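Local coordinates for protein thiamine pyrophosphokinase (Bacillus subtilis, PDB 3LM8) that catalyses the ATP-dependent conversion of thiamine to thiamine diphosphate, releasing AMP, and takes part in thiamine salvage, at residues Lys2-Val7 with Asp87-Lys92; Gly10-Ile15 with Leu38-Ile43. The protein carries 1 engineered substitution. All coordinates share one frame; numbering follows the deposited sequence.

Interaction 1: residues Lys2-Val7 with Asp87-Lys92; sequences KTINIV and DWALEK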
ATOM      1  N   LYS A   2      13.075 -10.312  -2.120  1.00 37.37           N
ATOM      2  CA  LYS A   2      13.128  -9.124  -3.008  1.00 38.90           C
ATOM      3  C   LYS A   2      11.886  -8.258  -2.798  1.00 32.91           C
ATOM      4  O   LYS A   2      10.904  -8.689  -2.175  1.00 23.20           O
ATOM      5  CB  LYS A   2      13.223  -9.574  -4.466  1.00 55.43           C
ATOM      6  CG  LYS A   2      14.396 -10.510  -4.742  1.00 63.80           C
ATOM      7  CD  LYS A   2      14.315 -11.096  -6.142  1.00 73.64           C
ATOM      8  CE  LYS A   2      15.378 -12.165  -6.381  1.00 69.54           C
ATOM      9  NZ  LYS A   2      15.203 -12.817  -7.717  1.00 55.65           N
ATOM     10  N   THR A   3      11.936  -7.033  -3.310  1.00 28.69           N
ATOM     11  CA  THR A   3      10.821  -6.105  -3.169  1.00 24.79           C
ATOM     12  C   THR A   3      10.275  -5.597  -4.492  1.00 19.42           C
ATOM     13  O   THR A   3      11.023  -5.376  -5.446  1.00 36.20           O
ATOM     14  CB  THR A   3      11.235  -4.869  -2.360  1.00 23.02           C
ATOM     15  OG1 THR A   3      11.571  -5.262  -1.028  1.00 34.03           O
ATOM     16  CG2 THR A   3      10.097  -3.846  -2.316  1.00 18.45           C
ATOM     17  N   ILE A   4       8.967  -5.409  -4.551  1.00 19.35           N
ATOM     18  CA  ILE A   4       8.364  -4.865  -5.753  1.00 17.56           C
ATOM     19  C   ILE A   4       7.586  -3.609  -5.366  1.00 19.34           C
ATOM     20  O   ILE A   4       6.796  -3.636  -4.421  1.00 19.47           O
ATOM     21  CB  ILE A   4       7.440  -5.878  -6.429  1.00 20.38           C
ATOM     22  CG1 ILE A   4       8.256  -7.092  -6.850  1.00 27.91           C
ATOM     23  CG2 ILE A   4       6.790  -5.259  -7.681  1.00 12.93           C
ATOM     24  CD1 ILE A   4       7.449  -8.135  -7.569  1.00 31.86           C
ATOM     25  N   ASN A   5       7.853  -2.502  -6.061  1.00 15.93           N
ATOM     26  CA  ASN A   5       7.155  -1.245  -5.797  1.00 19.72           C
ATOM     27  C   ASN A   5       6.349  -0.846  -7.017  1.00 28.19           C
ATOM     28  O   ASN A   5       6.885  -0.744  -8.130  1.00 13.08           O
ATOM     29  CB  ASN A   5       8.118  -0.103  -5.486  1.00 16.05           C
ATOM     30  CG  ASN A   5       8.859  -0.298  -4.203  1.00 16.42           C
ATOM     31  OD1 ASN A   5       8.585  -1.228  -3.441  1.00 14.16           O
ATOM     32  ND2 ASN A   5       9.815   0.581  -3.950  1.00 11.12           N
ATOM     33  N   ILE A   6       5.063  -0.601  -6.787  1.00 27.44           N
ATOM     34  CA  ILE A   6       4.132  -0.217  -7.833  1.00 18.16           C
ATOM     35  C   ILE A   6       3.676   1.211  -7.585  1.00 24.34           C
ATOM     36  O   ILE A   6       3.270   1.560  -6.468  1.00 24.51           O
ATOM     37  CB  ILE A   6       2.887  -1.101  -7.796  1.00 15.62           C
ATOM     38  CG1 ILE A   6       3.289  -2.578  -7.748  1.00 16.67           C
ATOM     39  CG2 ILE A   6       2.010  -0.786  -8.973  1.00 11.61           C
ATOM     40  CD1 ILE A   6       2.113  -3.542  -7.574  1.00 14.98           C
ATOM     41  N   VAL A   7       3.734   2.039  -8.621  1.00 19.51           N
ATOM     42  CA  VAL A   7       3.291   3.425  -8.503  1.00 16.20           C
ATOM     43  C   VAL A   7       2.063   3.617  -9.393  1.00 23.57           C
ATOM     44  O   VAL A   7       2.172   3.674 -10.617  1.00 25.97           O
ATOM     45  CB  VAL A   7       4.415   4.399  -8.921  1.00 11.78           C
ATOM     46  CG1 VAL A   7       3.924   5.852  -8.877  1.00  4.97           C
ATOM     47  CG2 VAL A   7       5.597   4.218  -7.992  1.00 31.11           C
ATOM     48  N   ASP A  87      -1.382  -8.726  -9.702  1.00 34.16           N
ATOM     49  CA  ASP A  87      -1.301 -10.152 -10.023  1.00 40.64           C
ATOM     50  C   ASP A  87       0.099 -10.487 -10.531  1.00 33.35           C
ATOM     51  O   ASP A  87       0.678 -11.511 -10.181  1.00 33.88           O
ATOM     52  CB  ASP A  87      -2.312 -10.538 -11.108  1.00 51.73           C
ATOM     53  CG  ASP A  87      -3.738 -10.564 -10.606  1.00 53.18           C
ATOM     54  OD1 ASP A  87      -3.950 -10.899  -9.426  1.00 48.21           O
ATOM     55  OD2 ASP A  87      -4.653 -10.267 -11.399  1.00 57.42           O
ATOM     56  N   TRP A  88       0.629  -9.615 -11.379  1.00 24.64           N
ATOM     57  CA  TRP A  88       1.961  -9.790 -11.949  1.00 22.58           C
ATOM     58  C   TRP A  88       3.001  -9.838 -10.834  1.00 44.29           C
ATOM     59  O   TRP A  88       3.934 -10.646 -10.869  1.00 52.74           O
ATOM     60  CB  TRP A  88       2.272  -8.623 -12.885  1.00 27.57           C
ATOM     61  CG  TRP A  88       3.558  -8.761 -13.631  1.00 32.56           C
ATOM     62  CD1 TRP A  88       3.739  -9.333 -14.855  1.00 33.48           C
ATOM     63  CD2 TRP A  88       4.851  -8.328 -13.195  1.00 46.45           C
ATOM     64  NE1 TRP A  88       5.065  -9.283 -15.210  1.00 41.22           N
ATOM     65  CE2 TRP A  88       5.770  -8.672 -14.207  1.00 43.17           C
ATOM     66  CE3 TRP A  88       5.320  -7.685 -12.044  1.00 52.70           C
ATOM     67  CZ2 TRP A  88       7.138  -8.395 -14.106  1.00 46.92           C
ATOM     68  CZ3 TRP A  88       6.682  -7.411 -11.944  1.00 51.37           C
ATOM     69  CH2 TRP A  88       7.573  -7.768 -12.970  1.00 49.30           C
ATOM     70  N   ALA A  89       2.831  -8.960  -9.848  1.00 44.62           N
ATOM     71  CA  ALA A  89       3.749  -8.878  -8.719  1.00 31.36           C
ATOM     72  C   ALA A  89       3.588 -10.033  -7.715  1.00 32.43           C
ATOM     73  O   ALA A  89       4.587 -10.582  -7.238  1.00 30.84           O
ATOM     74  CB  ALA A  89       3.583  -7.541  -8.022  1.00 21.54           C
ATOM     75  N   LEU A  90       2.346 -10.399  -7.393  1.00 32.72           N
ATOM     76  CA  LEU A  90       2.113 -11.506  -6.465  1.00 35.76           C
ATOM     77  C   LEU A  90       2.701 -12.771  -7.075  1.00 32.78           C
ATOM     78  O   LEU A  90       3.281 -13.605  -6.384  1.00 31.92           O
ATOM     79  CB  LEU A  90       0.614 -11.700  -6.191  1.00 31.07           C
ATOM     80  CG  LEU A  90      -0.046 -10.631  -5.307  1.00 31.78           C
ATOM     81  CD1 LEU A  90      -1.525 -10.903  -5.166  1.00 31.97           C
ATOM     82  CD2 LEU A  90       0.610 -10.616  -3.946  1.00 38.03           C
ATOM     83  N   GLU A  91       2.570 -12.906  -8.384  1.00 33.17           N
ATOM     84  CA  GLU A  91       3.114 -14.074  -9.051  1.00 40.62           C
ATOM     85  C   GLU A  91       4.627 -14.140  -8.797  1.00 35.19           C
ATOM     86  O   GLU A  91       5.145 -15.166  -8.347  1.00 31.61           O
ATOM     87  CB  GLU A  91       2.800 -14.001 -10.545  1.00 42.41           C
ATOM     88  CG  GLU A  91       3.149 -15.237 -11.341  1.00 45.21           C
ATOM     89  CD  GLU A  91       4.588 -15.245 -11.813  1.00 48.63           C
ATOM     90  OE1 GLU A  91       5.038 -14.203 -12.335  1.00 53.07           O
ATOM     91  OE2 GLU A  91       5.261 -16.293 -11.679  1.00 40.85           O
ATOM     92  N   LYS A  92       5.334 -13.041  -9.052  1.00 33.86           N
ATOM     93  CA  LYS A  92       6.783 -13.012  -8.834  1.00 31.55           C
ATOM     94  C   LYS A  92       7.149 -13.474  -7.427  1.00 30.28           C
ATOM     95  O   LYS A  92       8.271 -13.901  -7.181  1.00 26.25           O
ATOM     96  CB  LYS A  92       7.342 -11.602  -9.053  1.00 36.67           C
ATOM     97  CG  LYS A  92       7.157 -11.054 -10.458  1.00 46.77           C
ATOM     98  CD  LYS A  92       7.952 -11.840 -11.489  1.00 51.17           C
ATOM     99  CE  LYS A  92       7.570 -11.410 -12.905  1.00 70.71           C
ATOM    100  NZ  LYS A  92       6.101 -11.553 -13.168  1.00 75.98           N
TER
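Ile4 overlaps the methyl of Ala89 with both of its branches. Its CD1 lies 3.9 Å from Ala89 CB, and its CG2 lies 4.0 Å from the same Ala89 CB. The contact is apolar, with no hydrogen bond between 2-7 and 87-92. The CG1 arm of Ile4 is fully extended (chi2 -178°), which carries CD1 out from the strand to the helix backbone. There Ile4 CD1 comes within 3.8 Å of Ala89 O. It also meets the first carbon of the Lys92 side chain, one turn on, with Ile4 CD1 3.8 Å from Lys92 CB. Ile6 adds a looser touch, its CD1 at 4.3 Å from Ala89 CB. Ala89, a small buried residue, faces the ends of two isoleucines of the strand.

Lys92 contributes only the first part of its chain, which crosses Ile4 at about a right angle. Beyond CG the chain bends (chi2 -66°) and turns away from the strand. NZ ends over one face of the Trp88 ring, near the rim. It forms a salt bridge to Glu91, with Lys92 NZ 3.0 Å from Glu91 OE1, and OE1 is met nearly end-on to its C-O bond. A weak hydrogen bond from Lys92 NZ to Trp88 O also keeps to its own helix. The charged end therefore stays at the exposed margin while CB and CG lie against the end of Ile4.

Ile97 of the adjoining strand 96-100 also touches Ala89, and Pro94 touches Ile4. The axes of 3-7 and 87-92 run antiparallel at 175°, 9.5 Å apart. A helix laid on parallel strands and running against them is characteristic of the Rossmann-like alpha/beta fold, here in the catalytic part of the kinase.

Interaction 2: residues Gly10-Ile15 with Leu38-Ile43; sequences GPKNLI and LLDAGI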
ATOM      1  N   GLY A  10      -2.158   8.099  -9.159  1.00 35.59           N
ATOM      2  CA  GLY A  10      -2.846   9.092  -8.352  1.00 36.87           C
ATOM      3  C   GLY A  10      -2.083  10.399  -8.424  1.00 37.92           C
ATOM      4  O   GLY A  10      -1.021  10.441  -9.040  1.00 32.91           O
ATOM      5  N   PRO A  11      -2.594  11.491  -7.835  1.00 40.28           N
ATOM      6  CA  PRO A  11      -1.868  12.768  -7.886  1.00 28.63           C
ATOM      7  C   PRO A  11      -0.494  12.685  -7.210  1.00 28.60           C
ATOM      8  O   PRO A  11      -0.356  12.133  -6.129  1.00 21.59           O
ATOM      9  CB  PRO A  11      -2.824  13.735  -7.193  1.00 22.66           C
ATOM     10  CG  PRO A  11      -3.678  12.832  -6.313  1.00 29.66           C
ATOM     11  CD  PRO A  11      -3.913  11.654  -7.201  1.00 30.14           C
ATOM     12  N   LYS A  12       0.520  13.237  -7.867  1.00 27.91           N
ATOM     13  CA  LYS A  12       1.896  13.214  -7.373  1.00 31.26           C
ATOM     14  C   LYS A  12       2.150  13.839  -6.005  1.00 36.00           C
ATOM     15  O   LYS A  12       3.068  13.431  -5.299  1.00 26.47           O
ATOM     16  CB  LYS A  12       2.811  13.911  -8.374  1.00 31.28           C
ATOM     17  CG  LYS A  12       2.750  13.382  -9.779  1.00 29.50           C
ATOM     18  CD  LYS A  12       3.666  14.188 -10.702  1.00 42.39           C
ATOM     19  CE  LYS A  12       5.127  14.096 -10.278  1.00 51.25           C
ATOM     20  NZ  LYS A  12       6.024  14.757 -11.259  1.00 46.66           N
ATOM     21  N   ASN A  13       1.361  14.845  -5.646  1.00 44.62           N
ATOM     22  CA  ASN A  13       1.554  15.539  -4.372  1.00 41.33           C
ATOM     23  C   ASN A  13       1.248  14.700  -3.133  1.00 38.34           C
ATOM     24  O   ASN A  13       1.711  15.012  -2.039  1.00 47.65           O
ATOM     25  CB  ASN A  13       0.729  16.832  -4.359  1.00 34.13           C
ATOM     26  CG  ASN A  13      -0.710  16.605  -4.751  1.00 33.85           C
ATOM     27  OD1 ASN A  13      -1.606  16.608  -3.904  1.00 31.01           O
ATOM     28  ND2 ASN A  13      -0.942  16.388  -6.046  1.00 33.39           N
ATOM     29  N   LEU A  14       0.469  13.640  -3.302  1.00 23.65           N
ATOM     30  CA  LEU A  14       0.139  12.781  -2.175  1.00 25.07           C
ATOM     31  C   LEU A  14       1.146  11.644  -2.054  1.00 28.91           C
ATOM     32  O   LEU A  14       1.081  10.846  -1.117  1.00 30.90           O
ATOM     33  CB  LEU A  14      -1.274  12.202  -2.319  1.00 30.45           C
ATOM     34  CG  LEU A  14      -2.496  13.105  -2.088  1.00 37.48           C
ATOM     35  CD1 LEU A  14      -2.308  13.879  -0.801  1.00 41.58           C
ATOM     36  CD2 LEU A  14      -2.677  14.065  -3.241  1.00 45.61           C
ATOM     37  N   ILE A  15       2.082  11.592  -3.000  1.00 32.33           N
ATOM     38  CA  ILE A  15       3.108  10.552  -3.046  1.00 27.39           C
ATOM     39  C   ILE A  15       4.443  11.000  -2.441  1.00 24.64           C
ATOM     40  O   ILE A  15       4.905  12.119  -2.681  1.00 26.01           O
ATOM     41  CB  ILE A  15       3.332  10.098  -4.501  1.00 17.42           C
ATOM     42  CG1 ILE A  15       1.999   9.681  -5.113  1.00 16.04           C
ATOM     43  CG2 ILE A  15       4.308   8.935  -4.556  1.00 19.10           C
ATOM     44  CD1 ILE A  15       2.114   9.226  -6.527  1.00 11.21           C
ATOM     45  N   LEU A  38       7.168   7.926 -12.177  1.00 31.81           N
ATOM     46  CA  LEU A  38       8.441   7.249 -11.984  1.00 22.80           C
ATOM     47  C   LEU A  38       9.564   7.922 -12.775  1.00 31.23           C
ATOM     48  O   LEU A  38      10.668   8.122 -12.271  1.00 42.40           O
ATOM     49  CB  LEU A  38       8.313   5.779 -12.398  1.00 16.73           C
ATOM     50  CG  LEU A  38       7.487   4.865 -11.496  1.00 13.07           C
ATOM     51  CD1 LEU A  38       7.189   3.578 -12.230  1.00 20.45           C
ATOM     52  CD2 LEU A  38       8.240   4.569 -10.219  1.00 21.59           C
ATOM     53  N   LEU A  39       9.273   8.269 -14.021  1.00 34.38           N
ATOM     54  CA  LEU A  39      10.257   8.904 -14.878  1.00 28.89           C
ATOM     55  C   LEU A  39      10.687  10.251 -14.342  1.00 23.46           C
ATOM     56  O   LEU A  39      11.865  10.593 -14.396  1.00 29.88           O
ATOM     57  CB  LEU A  39       9.701   9.038 -16.299  1.00 23.73           C
ATOM     58  CG  LEU A  39      10.025   7.856 -17.225  1.00 37.41           C
ATOM     59  CD1 LEU A  39       9.993   6.545 -16.451  1.00 37.24           C
ATOM     60  CD2 LEU A  39       9.045   7.830 -18.384  1.00 44.52           C
ATOM     61  N   ASP A  40       9.739  11.016 -13.813  1.00 16.27           N
ATOM     62  CA  ASP A  40      10.078  12.323 -13.275  1.00 20.13           C
ATOM     63  C   ASP A  40      11.065  12.174 -12.127  1.00 18.28           C
ATOM     64  O   ASP A  40      12.007  12.957 -12.008  1.00 32.44           O
ATOM     65  CB  ASP A  40       8.823  13.067 -12.795  1.00 24.57           C
ATOM     66  CG  ASP A  40       7.844  13.379 -13.936  1.00 30.39           C
ATOM     67  OD1 ASP A  40       8.268  13.453 -15.112  1.00 23.28           O
ATOM     68  OD2 ASP A  40       6.641  13.567 -13.649  1.00 39.89           O
ATOM     69  N   ALA A  41      10.857  11.158 -11.295  1.00 26.42           N
ATOM     70  CA  ALA A  41      11.721  10.905 -10.147  1.00 25.59           C
ATOM     71  C   ALA A  41      13.063  10.326 -10.556  1.00 23.91           C
ATOM     72  O   ALA A  41      14.019  10.397  -9.804  1.00 23.73           O
ATOM     73  CB  ALA A  41      11.033   9.963  -9.169  1.00 21.29           C
ATOM     74  N   GLY A  42      13.134   9.735 -11.740  1.00 21.24           N
ATOM     75  CA  GLY A  42      14.399   9.188 -12.193  1.00 25.07           C
ATOM     76  C   GLY A  42      14.441   7.685 -12.156  1.00 36.15           C
ATOM     77  O   GLY A  42      15.478   7.076 -12.399  1.00 44.28           O
ATOM     78  N   ILE A  43      13.302   7.087 -11.839  1.00 37.66           N
ATOM     79  CA  ILE A  43      13.201   5.640 -11.777  1.00 29.72           C
ATOM     80  C   ILE A  43      12.510   5.169 -13.044  1.00 32.17           C
ATOM     81  O   ILE A  43      11.523   5.761 -13.477  1.00 29.64           O
ATOM     82  CB  ILE A  43      12.353   5.185 -10.583  1.00 22.79           C
ATOM     83  CG1 ILE A  43      12.828   5.888  -9.314  1.00 18.06           C
ATOM     84  CG2 ILE A  43      12.444   3.663 -10.433  1.00 17.29           C
ATOM     85  CD1 ILE A  43      11.891   5.686  -8.139  1.00 18.49           C
TER
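Lys12 and Asp40 make this contact between them, and each buries a similar amount of surface. The bond is a salt bridge with hydrogen-bond geometry. Lys12 NZ donates to Asp40 OD2 at 2.7 Å. The amine arrives on the anti side of that oxygen, 30° out of the carboxylate plane. Lys12 CE follows at 3.7 Å from Asp40 OD2; the lysine touches the helix with its end alone. The two side chains cross at about a right angle.

Lys12 sits at the start of a short 3-10 turn, 12-14, and its side chain leaves in the direction of the helix. The chain is bent once, at chi3 (62°), and this turn near its end brings NZ to the carboxylate. A bound magnesium ion lies about 5 Å from the Lys12 side chain. Both residues of the pair are exposed, and both also touch a crystal neighbour.

Asp40 stands on the last turn of helix 33-41. The helix stops just beyond it in a Schellman motif. Ile43 N bonds to Leu38 O at 2.9 Å, and Gly42 N bonds weakly to Leu39 O. Gly42 is the C-prime residue and has positive phi (107°). The ammonium group may offset the negative charge that Asp40 adds near this C-terminal end of the helix. Leu38 and Ile43 turn inward to Trp28 of strand 26-31.

The arrangement is a single surface salt bridge, joining the loop after strand 3-7 to a helix end closed by a Schellman motif.

How the interactions relate
The chain starts with strand 3-7, which supplies the first half of interaction 1, and then enters the loop that holds 10-15. It forms strand 26-31 and helix 33-41, whose end closes the shorter loop of interaction 2. Only after strands 47-49 and 71-73 does helix 81-92 return to strand 3-7 and close interaction 1. Interaction 2 is therefore nested within interaction 1. The two centres lie 18 Å apart, yet their segments touch: Val7 CG2 of 2-7 packs on Leu38 CD2 of 38-43 at 3.5 Å. Together they tie strand 3-7 and its following loop to two helices of the same alpha/beta unit, one contact buried and the other at the surface.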